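Local coordinates for spore coat polysaccharide biosynthesis protein spsE (Bacillus subtilis, PDB 1VLI), which probably acts as an N-acylneuraminate-9-phosphate synthase-type enzyme in making the polysaccharide of the spore coat, at residues I31-G36 and K247-D252; I162-G167 and A189-V194. All coordinates share one frame; numbering follows the deposited sequence.

Contact 1. Residues I31-G36 and K247-D252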
ATOM      1  N   ILE A  31      -8.836 -10.100  -7.020  1.00 48.03           N
ATOM      2  CA  ILE A  31      -9.296  -9.974  -5.623  1.00 46.82           C
ATOM      3  C   ILE A  31      -8.245 -10.339  -4.610  1.00 49.61           C
ATOM      4  O   ILE A  31      -7.720 -11.481  -4.596  1.00 49.46           O
ATOM      5  CB  ILE A  31     -10.598 -10.783  -5.353  1.00 46.35           C
ATOM      6  CG1 ILE A  31     -11.659 -10.457  -6.379  1.00 45.77           C
ATOM      7  CG2 ILE A  31     -11.115 -10.520  -3.933  1.00 45.55           C
ATOM      8  CD1 ILE A  31     -12.846 -11.368  -6.380  1.00 48.44           C
ATOM      9  N   ILE A  32      -7.953  -9.370  -3.744  1.00 52.10           N
ATOM     10  CA  ILE A  32      -6.921  -9.515  -2.709  1.00 49.60           C
ATOM     11  C   ILE A  32      -7.588  -9.624  -1.344  1.00 53.63           C
ATOM     12  O   ILE A  32      -8.212  -8.663  -0.869  1.00 50.97           O
ATOM     13  CB  ILE A  32      -6.017  -8.328  -2.741  1.00 46.40           C
ATOM     14  CG1 ILE A  32      -5.453  -8.111  -4.148  1.00 57.91           C
ATOM     15  CG2 ILE A  32      -4.872  -8.428  -1.757  1.00 32.96           C
ATOM     16  CD1 ILE A  32      -4.821  -6.683  -4.325  1.00 47.88           C
ATOM     17  N   ALA A  33      -7.486 -10.805  -0.719  1.00 52.17           N
ATOM     18  CA  ALA A  33      -7.932 -10.925   0.661  1.00 52.79           C
ATOM     19  C   ALA A  33      -6.801 -10.505   1.591  1.00 56.39           C
ATOM     20  O   ALA A  33      -5.708 -11.071   1.539  1.00 61.94           O
ATOM     21  CB  ALA A  33      -8.389 -12.310   0.948  1.00 53.68           C
ATOM     22  N   GLU A  34      -7.064  -9.513   2.434  1.00 57.63           N
ATOM     23  CA  GLU A  34      -6.040  -8.876   3.254  1.00 59.96           C
ATOM     24  C   GLU A  34      -6.132  -9.418   4.699  1.00 61.21           C
ATOM     25  O   GLU A  34      -7.044  -9.076   5.475  1.00 59.16           O
ATOM     26  CB  GLU A  34      -6.146  -7.330   3.085  1.00 64.57           C
ATOM     27  CG  GLU A  34      -5.854  -6.401   4.262  1.00 71.06           C
ATOM     28  CD  GLU A  34      -4.379  -6.148   4.502  1.00 86.71           C
ATOM     29  OE1 GLU A  34      -3.564  -7.106   4.475  1.00 91.21           O
ATOM     30  OE2 GLU A  34      -4.043  -4.974   4.754  1.00 90.86           O
ATOM     31  N   ALA A  35      -5.202 -10.339   5.007  1.00 62.23           N
ATOM     32  CA  ALA A  35      -5.133 -11.048   6.292  1.00 59.59           C
ATOM     33  C   ALA A  35      -4.473 -10.210   7.389  1.00 59.40           C
ATOM     34  O   ALA A  35      -4.792 -10.378   8.571  1.00 59.11           O
ATOM     35  CB  ALA A  35      -4.416 -12.399   6.127  1.00 58.94           C
ATOM     36  N   GLY A  36      -3.566  -9.311   6.996  1.00 59.23           N
ATOM     37  CA  GLY A  36      -2.930  -8.381   7.920  1.00 58.96           C
ATOM     38  C   GLY A  36      -2.087  -9.094   8.965  1.00 61.49           C
ATOM     39  O   GLY A  36      -1.080  -9.729   8.633  1.00 61.84           O
ATOM     40  N   LYS A 247      -9.949  -6.284   0.382  1.00 55.98           N
ATOM     41  CA  LYS A 247     -10.784  -6.254   1.592  1.00 56.32           C
ATOM     42  C   LYS A 247     -10.116  -7.052   2.704  1.00 58.91           C
ATOM     43  O   LYS A 247      -9.542  -8.124   2.428  1.00 57.21           O
ATOM     44  CB  LYS A 247     -12.163  -6.855   1.294  1.00 56.98           C
ATOM     45  CG  LYS A 247     -13.263  -6.582   2.331  1.00 55.73           C
ATOM     46  CD  LYS A 247     -14.059  -5.336   2.030  1.00 54.14           C
ATOM     47  CE  LYS A 247     -15.423  -5.376   2.718  1.00 57.64           C
ATOM     48  NZ  LYS A 247     -16.135  -4.068   2.565  1.00 54.54           N
ATOM     49  N   HIS A 248     -10.182  -6.535   3.940  1.00 58.17           N
ATOM     50  CA  HIS A 248      -9.698  -7.274   5.117  1.00 55.68           C
ATOM     51  C   HIS A 248     -10.636  -8.440   5.421  1.00 57.06           C
ATOM     52  O   HIS A 248     -11.870  -8.323   5.259  1.00 51.73           O
ATOM     53  CB  HIS A 248      -9.621  -6.403   6.361  1.00 54.10           C
ATOM     54  CG  HIS A 248      -8.627  -5.290   6.262  1.00 64.53           C
ATOM     55  ND1 HIS A 248      -7.530  -5.204   7.088  1.00 65.24           N
ATOM     56  CD2 HIS A 248      -8.568  -4.210   5.442  1.00 65.15           C
ATOM     57  CE1 HIS A 248      -6.834  -4.122   6.781  1.00 77.48           C
ATOM     58  NE2 HIS A 248      -7.443  -3.499   5.787  1.00 75.39           N
ATOM     59  N   PHE A 249     -10.039  -9.561   5.839  1.00 54.21           N
ATOM     60  CA  PHE A 249     -10.806 -10.674   6.349  1.00 55.91           C
ATOM     61  C   PHE A 249     -10.143 -11.283   7.580  1.00 58.09           C
ATOM     62  O   PHE A 249      -8.953 -11.097   7.825  1.00 56.18           O
ATOM     63  CB  PHE A 249     -11.032 -11.733   5.268  1.00 56.42           C
ATOM     64  CG  PHE A 249      -9.875 -12.677   5.068  1.00 53.14           C
ATOM     65  CD1 PHE A 249      -8.710 -12.244   4.453  1.00 53.00           C
ATOM     66  CD2 PHE A 249      -9.974 -14.012   5.466  1.00 56.25           C
ATOM     67  CE1 PHE A 249      -7.652 -13.099   4.241  1.00 53.66           C
ATOM     68  CE2 PHE A 249      -8.916 -14.905   5.263  1.00 56.97           C
ATOM     69  CZ  PHE A 249      -7.747 -14.456   4.657  1.00 58.64           C
ATOM     70  N   THR A 250     -10.942 -11.987   8.365  1.00 60.46           N
ATOM     71  CA  THR A 250     -10.452 -12.662   9.548  1.00 63.21           C
ATOM     72  C   THR A 250     -11.074 -14.040   9.564  1.00 62.62           C
ATOM     73  O   THR A 250     -11.867 -14.364   8.690  1.00 62.85           O
ATOM     74  CB  THR A 250     -10.803 -11.873  10.823  1.00 64.40           C
ATOM     75  OG1 THR A 250     -10.390 -12.624  11.973  1.00 66.73           O
ATOM     76  CG2 THR A 250     -12.338 -11.752  10.992  1.00 63.76           C
ATOM     77  N   ILE A 251     -10.711 -14.841  10.553  1.00 63.48           N
ATOM     78  CA  ILE A 251     -11.228 -16.194  10.684  1.00 64.27           C
ATOM     79  C   ILE A 251     -12.442 -16.177  11.608  1.00 66.11           C
ATOM     80  O   ILE A 251     -13.290 -17.078  11.561  1.00 68.06           O
ATOM     81  CB  ILE A 251     -10.072 -17.171  11.156  1.00 65.16           C
ATOM     82  CG1 ILE A 251     -10.237 -18.556  10.543  1.00 72.32           C
ATOM     83  CG2 ILE A 251      -9.868 -17.226  12.693  1.00 61.22           C
ATOM     84  CD1 ILE A 251      -9.820 -18.618   9.095  1.00 80.02           C
ATOM     85  N   ASP A 252     -12.526 -15.123  12.424  1.00 67.98           N
ATOM     86  CA  ASP A 252     -13.575 -14.959  13.442  1.00 70.57           C
ATOM     87  C   ASP A 252     -13.618 -13.504  13.926  1.00 70.61           C
ATOM     88  O   ASP A 252     -12.671 -13.028  14.552  1.00 70.58           O
ATOM     89  CB  ASP A 252     -13.314 -15.918  14.620  1.00 71.29           C
ATOM     90  CG  ASP A 252     -14.204 -15.653  15.821  1.00 74.40           C
ATOM     91  OD1 ASP A 252     -15.239 -14.964  15.696  1.00 81.28           O
ATOM     92  OD2 ASP A 252     -13.944 -16.117  16.948  1.00 81.78           O
TER
HETATM   93  O   HOH W   1      -6.683  -7.721   8.171  1.00 58.09           O
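E34 lays its CG methylene over one face of the H248 imidazole, 3.4 Å from the ring centroid and only 5° off the normal, a CH-pi contact; the H248 ring, anti to its carbonyl carbon (chi1 -65°), runs alongside E34. The backbones beneath are paired in parallel. K247 N donates to I32 O, E34 N to K247 O at 2.8 Å, and F249 N to E34 O at 3.1 Å, the last from 39° above the carbonyl plane. E34 O has a second donor in a water, which in turn accepts from H248 ND1 at 2.9 Å, while NE2 binds the zinc ion, which H226 also binds. Of the carboxylate oxygens, OE1 takes a weak bond from G36 N and OE2 a long, weak ion pair with K62. K247 NZ forms a salt bridge with D225 and hydrogen bonds to S227 O and H229 O. Just past the strand, the F249 ring reaches A33, CE1 3.5 Å from A33 CB, and also meets A35 CB and helix 43-56. Parallel strands 30-36 and 244-248, first and last of eight, close the TIM barrel here, with the metal-binding histidine at the C-terminal end of the last strand, where barrels of this fold carry their active sites.

Contact 2. Residues I162-G167 and A189-V194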
ATOM      1  N   ILE A 162       1.706  -2.152  -7.058  1.00 54.72           N
ATOM      2  CA  ILE A 162       0.366  -1.702  -6.669  1.00 56.24           C
ATOM      3  C   ILE A 162       0.538  -0.626  -5.640  1.00 57.61           C
ATOM      4  O   ILE A 162       1.144  -0.892  -4.591  1.00 59.61           O
ATOM      5  CB  ILE A 162      -0.431  -2.842  -6.043  1.00 58.32           C
ATOM      6  CG1 ILE A 162      -0.425  -4.070  -6.952  1.00 54.65           C
ATOM      7  CG2 ILE A 162      -1.867  -2.396  -5.742  1.00 47.61           C
ATOM      8  CD1 ILE A 162      -0.946  -5.314  -6.264  1.00 55.18           C
ATOM      9  N   PHE A 163       0.058   0.588  -5.919  1.00 55.58           N
ATOM     10  CA  PHE A 163       0.196   1.624  -4.894  1.00 53.02           C
ATOM     11  C   PHE A 163      -1.128   2.246  -4.474  1.00 54.16           C
ATOM     12  O   PHE A 163      -2.053   2.352  -5.265  1.00 60.18           O
ATOM     13  CB  PHE A 163       1.317   2.620  -5.191  1.00 48.30           C
ATOM     14  CG  PHE A 163       1.016   3.602  -6.288  1.00 58.98           C
ATOM     15  CD1 PHE A 163       0.302   4.800  -6.021  1.00 48.63           C
ATOM     16  CD2 PHE A 163       1.496   3.383  -7.577  1.00 52.62           C
ATOM     17  CE1 PHE A 163       0.091   5.726  -7.004  1.00 45.11           C
ATOM     18  CE2 PHE A 163       1.257   4.318  -8.593  1.00 58.51           C
ATOM     19  CZ  PHE A 163       0.570   5.500  -8.303  1.00 41.97           C
ATOM     20  N   SER A 164      -1.227   2.581  -3.195  1.00 50.71           N
ATOM     21  CA  SER A 164      -2.455   3.051  -2.639  1.00 51.87           C
ATOM     22  C   SER A 164      -2.434   4.573  -2.549  1.00 52.23           C
ATOM     23  O   SER A 164      -1.376   5.195  -2.596  1.00 53.02           O
ATOM     24  CB  SER A 164      -2.651   2.399  -1.288  1.00 51.19           C
ATOM     25  OG  SER A 164      -3.341   1.163  -1.452  1.00 66.77           O
ATOM     26  N   THR A 165      -3.593   5.184  -2.426  1.00 55.34           N
ATOM     27  CA  THR A 165      -3.655   6.641  -2.523  1.00 56.73           C
ATOM     28  C   THR A 165      -4.500   7.345  -1.461  1.00 58.24           C
ATOM     29  O   THR A 165      -5.087   8.405  -1.751  1.00 60.27           O
ATOM     30  CB  THR A 165      -4.184   7.037  -3.914  1.00 58.21           C
ATOM     31  OG1 THR A 165      -5.519   6.549  -4.064  1.00 53.08           O
ATOM     32  CG2 THR A 165      -3.393   6.344  -5.047  1.00 55.91           C
ATOM     33  N   ALA A 166      -4.581   6.796  -0.246  1.00 56.29           N
ATOM     34  CA  ALA A 166      -5.384   7.448   0.794  1.00 57.37           C
ATOM     35  C   ALA A 166      -4.849   8.836   1.063  1.00 60.51           C
ATOM     36  O   ALA A 166      -3.634   9.022   1.259  1.00 61.35           O
ATOM     37  CB  ALA A 166      -5.403   6.657   2.074  1.00 55.29           C
ATOM     38  N   GLY A 167      -5.751   9.814   1.059  1.00 60.93           N
ATOM     39  CA  GLY A 167      -5.387  11.204   1.382  1.00 62.88           C
ATOM     40  C   GLY A 167      -4.543  11.958   0.357  1.00 63.27           C
ATOM     41  O   GLY A 167      -4.048  13.048   0.654  1.00 66.31           O
ATOM     42  N   ALA A 189      -0.534  -0.501 -10.926  1.00 53.44           N
ATOM     43  CA  ALA A 189      -1.951  -0.475 -10.517  1.00 53.05           C
ATOM     44  C   ALA A 189      -2.056   0.557  -9.398  1.00 54.79           C
ATOM     45  O   ALA A 189      -1.184   0.609  -8.517  1.00 54.97           O
ATOM     46  CB  ALA A 189      -2.439  -1.830 -10.034  1.00 46.77           C
ATOM     47  N   ILE A 190      -3.119   1.354  -9.431  1.00 53.10           N
ATOM     48  CA  ILE A 190      -3.287   2.482  -8.497  1.00 52.99           C
ATOM     49  C   ILE A 190      -4.569   2.205  -7.726  1.00 52.64           C
ATOM     50  O   ILE A 190      -5.609   2.069  -8.340  1.00 50.77           O
ATOM     51  CB  ILE A 190      -3.432   3.806  -9.298  1.00 54.36           C
ATOM     52  CG1 ILE A 190      -2.214   4.016 -10.216  1.00 56.69           C
ATOM     53  CG2 ILE A 190      -3.633   5.006  -8.355  1.00 49.47           C
ATOM     54  CD1 ILE A 190      -2.195   5.331 -10.961  1.00 52.37           C
HETATM   55  N   MSE A 191      -4.495   2.081  -6.397  1.00 51.85           N
HETATM   56  CA  MSE A 191      -5.694   1.804  -5.605  1.00 50.98           C
HETATM   57  C   MSE A 191      -6.255   3.112  -5.044  1.00 53.44           C
HETATM   58  O   MSE A 191      -5.535   3.886  -4.455  1.00 57.44           O
HETATM   59  CB  MSE A 191      -5.414   0.864  -4.455  1.00 49.57           C
HETATM   60  CG  MSE A 191      -4.624  -0.445  -4.827  1.00 50.72           C
HETATM   61 SE   MSE A 191      -5.685  -1.608  -5.930  1.00 61.36          SE
HETATM   62  CE  MSE A 191      -6.780  -2.441  -4.544  1.00 66.65           C
ATOM     63  N   HIS A 192      -7.540   3.341  -5.220  1.00 53.62           N
ATOM     64  CA  HIS A 192      -8.247   4.354  -4.454  1.00 57.63           C
ATOM     65  C   HIS A 192      -8.552   3.764  -3.101  1.00 57.69           C
ATOM     66  O   HIS A 192      -8.753   2.564  -2.990  1.00 63.11           O
ATOM     67  CB  HIS A 192      -9.549   4.749  -5.161  1.00 53.74           C
ATOM     68  CG  HIS A 192     -10.435   5.629  -4.338  1.00 57.84           C
ATOM     69  ND1 HIS A 192      -9.988   6.796  -3.751  1.00 53.06           N
ATOM     70  CD2 HIS A 192     -11.743   5.518  -4.013  1.00 56.84           C
ATOM     71  CE1 HIS A 192     -10.990   7.371  -3.112  1.00 55.76           C
ATOM     72  NE2 HIS A 192     -12.065   6.623  -3.262  1.00 61.43           N
ATOM     73  N   CYS A 193      -8.644   4.604  -2.082  1.00 60.18           N
ATOM     74  CA  CYS A 193      -8.617   4.111  -0.737  1.00 59.05           C
ATOM     75  C   CYS A 193      -8.952   5.210   0.257  1.00 59.83           C
ATOM     76  O   CYS A 193      -8.580   6.352   0.045  1.00 57.56           O
ATOM     77  CB  CYS A 193      -7.183   3.644  -0.489  1.00 57.33           C
ATOM     78  SG  CYS A 193      -6.967   2.940   1.114  1.00 73.25           S
ATOM     79  N   VAL A 194      -9.614   4.858   1.356  1.00 63.60           N
ATOM     80  CA  VAL A 194      -9.828   5.779   2.493  1.00 68.12           C
ATOM     81  C   VAL A 194      -9.108   5.285   3.772  1.00 73.61           C
ATOM     82  O   VAL A 194      -9.324   4.144   4.209  1.00 75.67           O
ATOM     83  CB  VAL A 194     -11.318   5.900   2.813  1.00 67.76           C
ATOM     84  CG1 VAL A 194     -11.559   7.001   3.822  1.00 69.07           C
ATOM     85  CG2 VAL A 194     -12.124   6.127   1.544  1.00 65.81           C
TER
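T165 turns its hydroxyl between its own backbone N and carbonyl carbon (chi1 63°), which carries OG1 across to M191 O, while CG2, beside the backbone N, meets I190 CG2 at 3.6 Å. F163 takes a similar first torsion, and its ring runs alongside I190, with CZ 3.7 Å from I190 CG1. F163 and I190 share one face of the sheet, and T165, just past the strand, adds its methyl beside I190; V173, A176 and I180 of helix 170-181 lie against them. The other face carries I162, S164 and the selenomethionine M191. Set beside the backbone N by chi1, M191 CG touches I162 CG2 at 3.5 Å; bends at chi2 and chi3 shape the rest of the chain, whose selenium lies a little farther from the same methyl.

The backbone register is parallel, I162 with A189, F163 with I190 and S164 with M191, and the short strand axes are 26° apart. F163 bonds through both polar backbone atoms: its N donates to A189 O at 2.9 Å, and its O accepts from M191 N at 2.7 Å with an N-H...O angle of 176°. Where the strand 161-164 ends, T165 OG1 donates to M191 O at 2.7 Å, continuing the cross-strand connection with a side chain. Farther on, A166 CB packs against C193 SG at 4.1 Å.

The polar ends have partners beyond the pair: S164 OG bonds K139 NZ, and H192 NE2 bonds S204 O. The two strands and helix 170-181 form a beta-alpha-beta unit of the barrel. Chemically, apolar side chains line the helix-facing side, whereas the buried T165 hydroxyl donates to M191 O and is also bonded to K301 NZ, consistent with its accepting there from a probably charged lysine.

Contact 1 and contact 2 lie in the same eight-stranded parallel barrel, their centres about 17 Å apart and their nearest atoms about 5 Å, without touching. In sequence, the segments of contact 2 fall between the two of contact 1, which pairs the first and last strands; contact 2 joins two consecutive ones. Strand 220-225 separates 188-193 from 244-248 in the sheet, and H226, just beyond it, links the two regions: it shares the zinc ion with H248 of contact 1, while its ND1 bonds V194 O of contact 2. The side chain of H248, a direct ligand, is about 2 Å from the metal; that of C193, about 6 Å away, touches H226, so contact 2 supplies second-shell atoms.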